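Long-range contact in UDP-glucose 6-dehydrogenase (PDB 3VTF), which probably oxidises UDP-glucose to UDP-glucuronate, using two molecules of NAD+, in nucleotide-sugar biosynthesis: residues L177-A182 with L341-N346. Numbering follows the deposited sequence.
Sequences LREGSA and LAFKPN. With UPG (uridine-5'-diphosphate-glucose), chain B.
Lys344 reaches across to Glu179 with its ammonium group. NZ is modelled 2.4 Å from Glu179 O, a hydrogen bond whose length is doubtfully short. The same NZ donates to UPG O2A at 2.6 Å; the ammonium group thus probably links residues 177-182 to the diphosphate. The chain of Lys344 is extended beyond CG (chi2 175°), which carries NZ that far.

The other hydrogen bonds from these two segments to UDP-glucose use backbone atoms. Glu179 N donates to UPG O1B at 2.9 Å. Leu177 O accepts from the glucose hydroxyl O4', and Phe343 O accepts from the ribose hydroxyl O3C at 2.8 Å.

The Phe343 ring carries the van der Waals contacts. Glu179 CD lies at its edge, and the carboxylate plane is turned 60° from the ring; OE2 is 3.6 Å from CE2. Lys344 CG sits over the centre of one face. With an alanine at Phe343, the Glu179 carboxylate would probably lose its neighbour at the ring edge and a gap would open beneath Lys344 CG.

UDP-glucose bridges the two loops. Residues 177-182, in the NAD-binding domain, follow strand 169-172 and lead into helix 182-187; residues 341-346, in the UDP-binding domain, follow strand 335-339, ahead of helix 354-364.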
loop_
_atom_site.group_PDB
_atom_site.type_symbol
_atom_site.label_atom_id
_atom_site.label_comp_id
_atom_site.label_asym_id
_atom_site.label_seq_id
_atom_site.Cartn_x
_atom_site.Cartn_y
_atom_site.Cartn_z
ATOM N N LEU A 177 -1.894 -10.055 15.921
ATOM C CA LEU A 177 -2.252 -9.264 17.078
ATOM C C LEU A 177 -1.440 -7.957 17.053
ATOM O O LEU A 177 -0.236 -7.998 16.881
ATOM C CB LEU A 177 -1.844 -10.034 18.381
ATOM C CG LEU A 177 -2.579 -11.415 18.556
ATOM C CD1 LEU A 177 -2.422 -11.800 20.010
ATOM C CD2 LEU A 177 -4.081 -11.374 18.164
ATOM N N ARG A 178 -2.062 -6.824 17.362
ATOM C CA ARG A 178 -1.260 -5.613 17.664
ATOM C C ARG A 178 -1.163 -5.377 19.153
ATOM O O ARG A 178 -2.157 -5.507 19.929
ATOM C CB ARG A 178 -1.808 -4.346 16.985
ATOM C CG ARG A 178 -2.313 -4.616 15.606
ATOM C CD ARG A 178 -2.938 -3.367 15.018
ATOM N NE ARG A 178 -4.253 -3.062 15.563
ATOM C CZ ARG A 178 -5.380 -3.687 15.258
ATOM N NH1 ARG A 178 -5.401 -4.694 14.391
ATOM N NH2 ARG A 178 -6.505 -3.287 15.838
ATOM N N GLU A 179 0.025 -4.981 19.571
ATOM C CA GLU A 179 0.179 -4.587 20.952
ATOM C C GLU A 179 -0.747 -3.422 21.231
ATOM O O GLU A 179 -0.968 -2.551 20.342
ATOM C CB GLU A 179 1.597 -4.153 21.220
ATOM C CG GLU A 179 2.435 -5.162 21.936
ATOM C CD GLU A 179 3.761 -4.551 22.419
ATOM O OE1 GLU A 179 3.793 -3.803 23.443
ATOM O OE2 GLU A 179 4.743 -4.865 21.765
ATOM N N GLY A 180 -1.318 -3.386 22.430
ATOM C CA GLY A 180 -2.285 -2.328 22.689
ATOM C C GLY A 180 -3.697 -2.663 22.376
ATOM O O GLY A 180 -4.601 -2.182 23.040
ATOM N N SER A 181 -3.930 -3.549 21.411
ATOM C CA SER A 181 -5.298 -4.058 21.210
ATOM C C SER A 181 -5.295 -5.628 21.012
ATOM O O SER A 181 -6.028 -6.133 20.227
ATOM C CB SER A 181 -5.935 -3.350 20.040
ATOM O OG SER A 181 -5.117 -3.428 18.873
ATOM N N ALA A 182 -4.406 -6.342 21.694
ATOM C CA ALA A 182 -4.166 -7.739 21.328
ATOM C C ALA A 182 -5.418 -8.608 21.648
ATOM O O ALA A 182 -5.760 -9.535 20.926
ATOM C CB ALA A 182 -2.984 -8.211 22.129
ATOM N N LEU A 341 8.672 7.861 24.706
ATOM C CA LEU A 341 9.729 6.906 24.616
ATOM C C LEU A 341 9.134 5.544 24.246
ATOM O O LEU A 341 9.843 4.720 23.695
ATOM C CB LEU A 341 10.432 6.786 25.968
ATOM C CG LEU A 341 11.162 8.046 26.406
ATOM C CD1 LEU A 341 11.638 7.951 27.852
ATOM C CD2 LEU A 341 12.337 8.396 25.487
ATOM N N ALA A 342 7.892 5.250 24.666
ATOM C CA ALA A 342 7.225 4.010 24.223
ATOM C C ALA A 342 7.185 3.995 22.689
ATOM O O ALA A 342 7.078 5.048 22.069
ATOM C CB ALA A 342 5.803 3.929 24.752
ATOM N N PHE A 343 7.203 2.824 22.062
ATOM C CA PHE A 343 7.312 2.757 20.593
ATOM C C PHE A 343 6.011 3.148 19.902
ATOM O O PHE A 343 5.996 3.507 18.719
ATOM C CB PHE A 343 7.756 1.341 20.142
ATOM C CG PHE A 343 6.643 0.337 19.955
ATOM C CD1 PHE A 343 6.104 0.121 18.723
ATOM C CD2 PHE A 343 6.252 -0.463 20.992
ATOM C CE1 PHE A 343 5.155 -0.864 18.499
ATOM C CE2 PHE A 343 5.291 -1.443 20.809
ATOM C CZ PHE A 343 4.738 -1.658 19.567
ATOM N N LYS A 344 4.929 3.108 20.666
ATOM C CA LYS A 344 3.677 3.737 20.275
ATOM C C LYS A 344 2.863 4.027 21.544
ATOM O O LYS A 344 3.285 3.606 22.651
ATOM C CB LYS A 344 2.872 2.839 19.385
ATOM C CG LYS A 344 2.561 1.488 20.044
ATOM C CD LYS A 344 1.660 0.785 19.085
ATOM C CE LYS A 344 0.905 -0.280 19.832
ATOM N NZ LYS A 344 0.158 -1.040 18.799
ATOM N N PRO A 345 1.718 4.774 21.412
ATOM C CA PRO A 345 0.950 5.114 22.606
ATOM C C PRO A 345 0.325 3.888 23.296
ATOM O O PRO A 345 0.009 2.875 22.659
ATOM C CB PRO A 345 -0.200 6.005 22.054
ATOM C CG PRO A 345 0.373 6.619 20.790
ATOM C CD PRO A 345 1.125 5.431 20.202
ATOM N N ASN A 346 0.150 4.011 24.613
ATOM C CA ASN A 346 -0.533 2.972 25.357
ATOM C C ASN A 346 0.213 1.595 25.449
ATOM O O ASN A 346 -0.374 0.489 25.285
ATOM C CB ASN A 346 -1.954 2.824 24.844
ATOM C CG ASN A 346 -2.877 2.389 25.957
ATOM O OD1 ASN A 346 -2.625 2.715 27.152
ATOM N ND2 ASN A 346 -3.903 1.600 25.619
HETATM N N1 UPG B . 3.229 3.686 12.991
HETATM C C2 UPG B . 3.522 4.829 12.191
HETATM N N3 UPG B . 2.575 5.314 11.385
HETATM C C4 UPG B . 1.355 4.665 11.279
HETATM C C5 UPG B . 1.025 3.494 12.045
HETATM C C6 UPG B . 2.049 3.005 12.882
HETATM O O2 UPG B . 4.650 5.415 12.247
HETATM O O4 UPG B . 0.498 5.133 10.455
HETATM C C1C UPG B . 4.352 3.209 13.832
HETATM C C2C UPG B . 3.901 3.087 15.274
HETATM O O2C UPG B . 4.106 4.291 16.009
HETATM C C3C UPG B . 4.810 1.956 15.804
HETATM C C4C UPG B . 5.027 1.052 14.590
HETATM O O4C UPG B . 4.575 1.829 13.459
HETATM O O3C UPG B . 6.121 2.503 16.106
HETATM C C5C UPG B . 4.206 -0.258 14.641
HETATM O O5C UPG B . 2.889 0.074 15.098
HETATM P PA UPG B . 1.747 -1.151 15.290
HETATM O O1A UPG B . 1.434 -1.827 13.916
HETATM O O2A UPG B . 0.636 -0.620 16.232
HETATM O O3A UPG B . 2.561 -2.066 16.337
HETATM P PB UPG B . 2.711 -3.692 16.494
HETATM O O1B UPG B . 2.143 -4.064 17.840
HETATM O O2B UPG B . 4.249 -3.712 16.309
HETATM O O3B UPG B . 1.823 -4.476 15.425
HETATM C "C1'" UPG B . 2.419 -4.996 14.197
HETATM C "C2'" UPG B . 1.283 -5.254 13.233
HETATM C "C3'" UPG B . 0.482 -6.473 13.750
HETATM C "C4'" UPG B . 1.468 -7.658 13.885
HETATM C "C5'" UPG B . 2.515 -7.288 15.010
HETATM C "C6'" UPG B . 3.631 -8.322 15.279
HETATM O "O2'" UPG B . 0.510 -4.007 13.431
HETATM O "O3'" UPG B . -0.522 -6.746 12.793
HETATM O "O4'" UPG B . 0.706 -8.786 14.369
HETATM O "O5'" UPG B . 3.217 -6.158 14.420
HETATM O "O6'" UPG B . 3.910 -9.066 14.068
#